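Local coordinates for protein polyprenyl synthetase (Nonlabens dokdonensis, PDB 6KD7) that probably acts as a magnesium-dependent prenyltransferase of the FPP/GGPP synthase family, building geranylgeranyl pyrophosphate, at residues M179-A184 and K189-I194; D209-A214 and K285-A290. All coordinates share one frame; numbering follows the deposited sequence.

Contact 1 (M179-A184 and K189-I194); sequences MGAIIA and KEQELI
I182 and Q191 make the closest approach between these two helical segments. CG1 of I182 lies over the flat face of the Q191 amide, 3.5 Å from Q191 CD. It is about equally far from the three heavy atoms of that amide group. The contact is van der Waals, a methylene against a planar group, and no hydrogen bond crosses between the segments. The Q191 side chain bends toward the neighbouring helix (chi1 -81°) and then runs straight out (chi2 -179°). This carries its amide across the gap to I182, although its CB does not point there. Q128 of helix 123-150 touches both I182 and Q191.

The apolar contacts centre on A181, whose CB points at the other helix. It meets I194 CG2 at 4.0 Å and the aliphatic Q191 CG at 4.2 Å. The small A181 faces the other helix where the chains are nearest: CA of A181 and CA of Q191 are 5.8 Å apart. I194 also packs on S50, M53 and Y54 of helix 42-54, so the layer continues beyond the pair.

Next to Q191 in sequence, E190 OE2 is hydrogen-bonded to Y54 OH and S306 N, which ties this helix to its surroundings.

The segment axes are 9.2 Å apart at closest, with their N-to-C directions 153° apart, close to antiparallel. Helices 158-183 and 188-215 form an antiparallel helical hairpin with a short connection, as expected in the all-alpha isoprenoid synthase fold.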
loop_
_atom_site.group_PDB
_atom_site.type_symbol
_atom_site.label_atom_id
_atom_site.label_comp_id
_atom_site.label_asym_id
_atom_site.label_seq_id
_atom_site.Cartn_x
_atom_site.Cartn_y
_atom_site.Cartn_z
ATOM N N MET A 179 6.630 28.240 38.318
ATOM C CA MET A 179 6.125 29.465 37.649
ATOM C C MET A 179 5.204 30.235 38.613
ATOM O O MET A 179 5.064 31.493 38.457
ATOM C CB MET A 179 5.370 29.167 36.335
ATOM C CG MET A 179 6.350 28.678 35.233
ATOM S SD MET A 179 5.601 27.964 33.750
ATOM C CE MET A 179 4.524 29.264 33.217
ATOM N N GLY A 180 4.455 29.530 39.456
ATOM C CA GLY A 180 3.528 30.218 40.386
ATOM C C GLY A 180 4.328 30.961 41.434
ATOM O O GLY A 180 4.022 32.114 41.699
ATOM N N ALA A 181 5.388 30.321 41.908
ATOM C CA ALA A 181 6.366 30.867 42.856
ATOM C C ALA A 181 7.023 32.122 42.241
ATOM O O ALA A 181 7.118 33.158 42.924
ATOM C CB ALA A 181 7.337 29.785 43.237
ATOM N N ILE A 182 7.383 32.090 40.961
ATOM C CA ILE A 182 7.996 33.258 40.282
ATOM C C ILE A 182 6.974 34.385 40.294
ATOM O O ILE A 182 7.346 35.519 40.510
ATOM C CB ILE A 182 8.407 32.928 38.834
ATOM C CG1 ILE A 182 9.640 32.028 38.801
ATOM C CG2 ILE A 182 8.591 34.193 38.004
ATOM C CD1 ILE A 182 9.829 31.397 37.442
ATOM N N ILE A 183 5.722 34.082 40.010
ATOM C CA ILE A 183 4.701 35.163 39.963
ATOM C C ILE A 183 4.488 35.787 41.351
ATOM O O ILE A 183 4.079 36.939 41.406
ATOM C CB ILE A 183 3.434 34.653 39.267
ATOM C CG1 ILE A 183 3.742 34.420 37.785
ATOM C CG2 ILE A 183 2.285 35.617 39.459
ATOM C CD1 ILE A 183 2.790 33.512 37.082
ATOM N N ALA A 184 4.724 35.027 42.417
ATOM C CA ALA A 184 4.531 35.499 43.809
ATOM C C ALA A 184 5.775 36.269 44.268
ATOM O O ALA A 184 5.793 36.694 45.424
ATOM C CB ALA A 184 4.277 34.317 44.735
ATOM N N LYS A 189 16.080 30.143 45.588
ATOM C CA LYS A 189 16.231 28.991 46.504
ATOM C C LYS A 189 14.854 28.392 46.792
ATOM O O LYS A 189 14.731 27.171 46.748
ATOM C CB LYS A 189 16.879 29.481 47.801
ATOM C CG LYS A 189 17.513 28.414 48.677
ATOM C CD LYS A 189 18.066 28.989 49.962
ATOM C CE LYS A 189 18.950 28.030 50.731
ATOM N NZ LYS A 189 19.123 28.452 52.143
ATOM N N GLU A 190 13.858 29.238 47.041
ATOM C CA GLU A 190 12.485 28.762 47.325
ATOM C C GLU A 190 11.885 28.165 46.049
ATOM O O GLU A 190 11.321 27.098 46.115
ATOM C CB GLU A 190 11.623 29.890 47.888
ATOM C CG GLU A 190 10.292 29.432 48.438
ATOM C CD GLU A 190 10.316 28.389 49.540
ATOM O OE1 GLU A 190 11.351 28.216 50.167
ATOM O OE2 GLU A 190 9.297 27.762 49.750
ATOM N N GLN A 191 12.113 28.816 44.916
ATOM C CA GLN A 191 11.567 28.337 43.628
ATOM C C GLN A 191 12.064 26.914 43.385
ATOM O O GLN A 191 11.269 26.082 43.060
ATOM C CB GLN A 191 12.124 29.205 42.509
ATOM C CG GLN A 191 11.405 30.521 42.339
ATOM C CD GLN A 191 12.016 31.295 41.202
ATOM O OE1 GLN A 191 12.476 30.731 40.226
ATOM N NE2 GLN A 191 12.036 32.598 41.344
ATOM N N GLU A 192 13.342 26.683 43.613
ATOM C CA GLU A 192 13.909 25.337 43.418
ATOM C C GLU A 192 13.298 24.347 44.415
ATOM O O GLU A 192 13.238 23.174 44.084
ATOM C CB GLU A 192 15.432 25.406 43.345
ATOM C CG GLU A 192 15.895 26.379 42.277
ATOM C CD GLU A 192 17.354 26.302 41.880
ATOM O OE1 GLU A 192 17.671 26.714 40.762
ATOM O OE2 GLU A 192 18.157 25.825 42.685
ATOM N N LEU A 193 12.887 24.796 45.603
ATOM C CA LEU A 193 12.376 23.818 46.585
ATOM C C LEU A 193 11.010 23.358 46.050
ATOM O O LEU A 193 10.713 22.152 46.113
ATOM C CB LEU A 193 12.292 24.421 47.994
ATOM C CG LEU A 193 13.625 24.542 48.753
ATOM C CD1 LEU A 193 13.381 25.136 50.135
ATOM C CD2 LEU A 193 14.333 23.218 48.917
ATOM N N ILE A 194 10.159 24.281 45.617
ATOM C CA ILE A 194 8.834 23.839 45.098
ATOM C C ILE A 194 9.026 23.012 43.816
ATOM O O ILE A 194 8.295 22.051 43.642
ATOM C CB ILE A 194 7.786 24.961 45.023
ATOM C CG1 ILE A 194 6.374 24.375 45.094
ATOM C CG2 ILE A 194 8.006 25.849 43.815
ATOM C CD1 ILE A 194 5.284 25.388 45.217
#

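Contact 2 (D209-A214 and K285-A290); sequences DDYLDA and KATLDA
Y211 packs against L288 and T287, joining helix 188-215 to helix 283-303 in the all-helical prenyl synthase fold. Y211 belongs to the sequence DDYLD, which matches the second aspartate-rich DDxxD motif of this family. The aspartates D209 and D213 turn elsewhere, and both form salt bridges with K223.

Y211 has the most surface buried here. Its CG stands opposite the backbone N (chi1 179°), which sends the ring out to the other helix. L288 covers one face of that ring. Its CD2 sits 3.6 Å from the ring centroid and 15° off the normal, a CH-pi contact. The nearest ring atom is CE2, 3.5 Å from L288 CD2, so the methyl is shifted toward the rim. The other methyl of L288, CD1, lies 3.9 Å from Y211 OH. F215, one turn further along the helix, also meets the tyrosine ring, with the two planes at about 35°.

With an alanine in place of Y211, the L288 methyl would probably lose the surface it rests on, and a gap is likely to open between the helices.

T287 works at the ring's edge, near its plane. Its two branches divide the work. OG1 is hydrogen-bonded to G283 O, one turn back in its own chain, which helps to fix the rotation of the side chain. That leaves the methyl facing the tyrosine: T287 CG2 is 3.9 Å from Y211 CB and 4.1 Å from Y211 CD2.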
loop_
_atom_site.group_PDB
_atom_site.type_symbol
_atom_site.label_atom_id
_atom_site.label_comp_id
_atom_site.label_asym_id
_atom_site.label_seq_id
_atom_site.Cartn_x
_atom_site.Cartn_y
_atom_site.Cartn_z
ATOM N N ASP A 209 1.237 5.582 36.836
ATOM C CA ASP A 209 0.702 5.332 35.480
ATOM C C ASP A 209 1.311 4.004 34.954
ATOM O O ASP A 209 0.572 3.160 34.455
ATOM C CB ASP A 209 0.920 6.575 34.629
ATOM C CG ASP A 209 0.569 6.307 33.179
ATOM O OD1 ASP A 209 1.449 5.783 32.442
ATOM O OD2 ASP A 209 -0.596 6.568 32.801
ATOM N N ASP A 210 2.601 3.747 35.162
ATOM C CA ASP A 210 3.230 2.485 34.725
ATOM C C ASP A 210 2.469 1.329 35.381
ATOM O O ASP A 210 2.252 0.337 34.719
ATOM C CB ASP A 210 4.713 2.438 35.086
ATOM C CG ASP A 210 5.617 3.315 34.239
ATOM O OD1 ASP A 210 5.091 4.009 33.324
ATOM O OD2 ASP A 210 6.841 3.253 34.471
ATOM N N TYR A 211 2.120 1.454 36.665
ATOM C CA TYR A 211 1.507 0.370 37.457
ATOM C C TYR A 211 0.096 0.102 36.941
ATOM O O TYR A 211 -0.291 -1.069 36.745
ATOM C CB TYR A 211 1.480 0.713 38.952
ATOM C CG TYR A 211 0.848 -0.372 39.782
ATOM C CD1 TYR A 211 -0.519 -0.407 39.982
ATOM C CD2 TYR A 211 1.619 -1.412 40.263
ATOM C CE1 TYR A 211 -1.100 -1.436 40.695
ATOM C CE2 TYR A 211 1.058 -2.449 40.983
ATOM C CZ TYR A 211 -0.305 -2.449 41.196
ATOM O OH TYR A 211 -0.839 -3.478 41.895
ATOM N N LEU A 212 -0.668 1.162 36.753
ATOM C CA LEU A 212 -2.103 1.088 36.415
ATOM C C LEU A 212 -2.255 0.686 34.946
ATOM O O LEU A 212 -3.326 0.190 34.590
ATOM C CB LEU A 212 -2.799 2.426 36.712
ATOM C CG LEU A 212 -2.982 2.772 38.204
ATOM C CD1 LEU A 212 -3.654 4.129 38.368
ATOM C CD2 LEU A 212 -3.783 1.706 38.959
ATOM N N ASP A 213 -1.256 0.926 34.108
ATOM C CA ASP A 213 -1.339 0.490 32.689
ATOM C C ASP A 213 -1.552 -1.040 32.671
ATOM O O ASP A 213 -2.374 -1.469 31.925
ATOM C CB ASP A 213 -0.096 0.900 31.898
ATOM C CG ASP A 213 -0.233 0.638 30.410
ATOM O OD1 ASP A 213 0.046 -0.496 29.974
ATOM O OD2 ASP A 213 -0.728 1.518 29.744
ATOM N N ALA A 214 -0.839 -1.793 33.496
ATOM C CA ALA A 214 -0.963 -3.257 33.628
ATOM C C ALA A 214 -2.152 -3.631 34.523
ATOM O O ALA A 214 -2.922 -4.514 34.120
ATOM C CB ALA A 214 0.302 -3.819 34.196
ATOM N N LYS A 285 5.236 -5.311 43.295
ATOM C CA LYS A 285 5.471 -4.767 44.654
ATOM C C LYS A 285 6.589 -3.724 44.601
ATOM O O LYS A 285 6.439 -2.695 45.242
ATOM C CB LYS A 285 5.858 -5.889 45.619
ATOM C CG LYS A 285 6.456 -5.418 46.935
ATOM C CD LYS A 285 6.886 -6.531 47.854
ATOM C CE LYS A 285 7.640 -6.040 49.074
ATOM N NZ LYS A 285 7.732 -7.083 50.123
ATOM N N ALA A 286 7.644 -3.978 43.829
ATOM C CA ALA A 286 8.794 -3.056 43.774
ATOM C C ALA A 286 8.332 -1.726 43.158
ATOM O O ALA A 286 8.871 -0.681 43.572
ATOM C CB ALA A 286 9.966 -3.657 43.041
ATOM N N THR A 287 7.316 -1.775 42.295
ATOM C CA THR A 287 6.740 -0.589 41.635
ATOM C C THR A 287 5.908 0.190 42.660
ATOM O O THR A 287 6.099 1.405 42.779
ATOM C CB THR A 287 5.971 -0.958 40.357
ATOM O OG1 THR A 287 6.927 -1.511 39.451
ATOM C CG2 THR A 287 5.307 0.248 39.737
ATOM N N LEU A 288 5.035 -0.486 43.384
ATOM C CA LEU A 288 4.262 0.139 44.486
ATOM C C LEU A 288 5.230 0.731 45.517
ATOM O O LEU A 288 4.957 1.841 45.973
ATOM C CB LEU A 288 3.361 -0.921 45.095
ATOM C CG LEU A 288 2.239 -1.390 44.183
ATOM C CD1 LEU A 288 1.430 -2.457 44.897
ATOM C CD2 LEU A 288 1.342 -0.251 43.739
ATOM N N ASP A 289 6.345 0.069 45.814
ATOM C CA ASP A 289 7.342 0.606 46.772
ATOM C C ASP A 289 7.941 1.905 46.217
ATOM O O ASP A 289 8.096 2.868 46.976
ATOM C CB ASP A 289 8.451 -0.398 47.112
ATOM C CG ASP A 289 7.947 -1.571 47.945
ATOM O OD1 ASP A 289 6.744 -1.540 48.412
ATOM O OD2 ASP A 289 8.714 -2.558 48.037
ATOM N N ALA A 290 8.295 1.936 44.942
ATOM C CA ALA A 290 8.935 3.130 44.363
ATOM C C ALA A 290 7.919 4.284 44.365
ATOM O O ALA A 290 8.338 5.418 44.624
ATOM C CB ALA A 290 9.479 2.814 42.994
#

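Overall arrangement
Both contacts use helix 188-215, at well separated places. Their centres are 30 Å apart and their nearest atoms about 17 Å, so they do not touch. Contact 1 is buried and local: it closes a hairpin between helices adjacent in sequence. Contact 2 is only partly buried and brings in helix 283-303 from much later in the chain. Neither has a hydrogen bond between its segments. Contact 1 relies on alanine and isoleucine side chains and one amide, contact 2 on a methyl over an aromatic ring. Contact 2 lies toward the ligand site without reaching it: the Y211 side chain is about 12 Å from a bound magnesium ion.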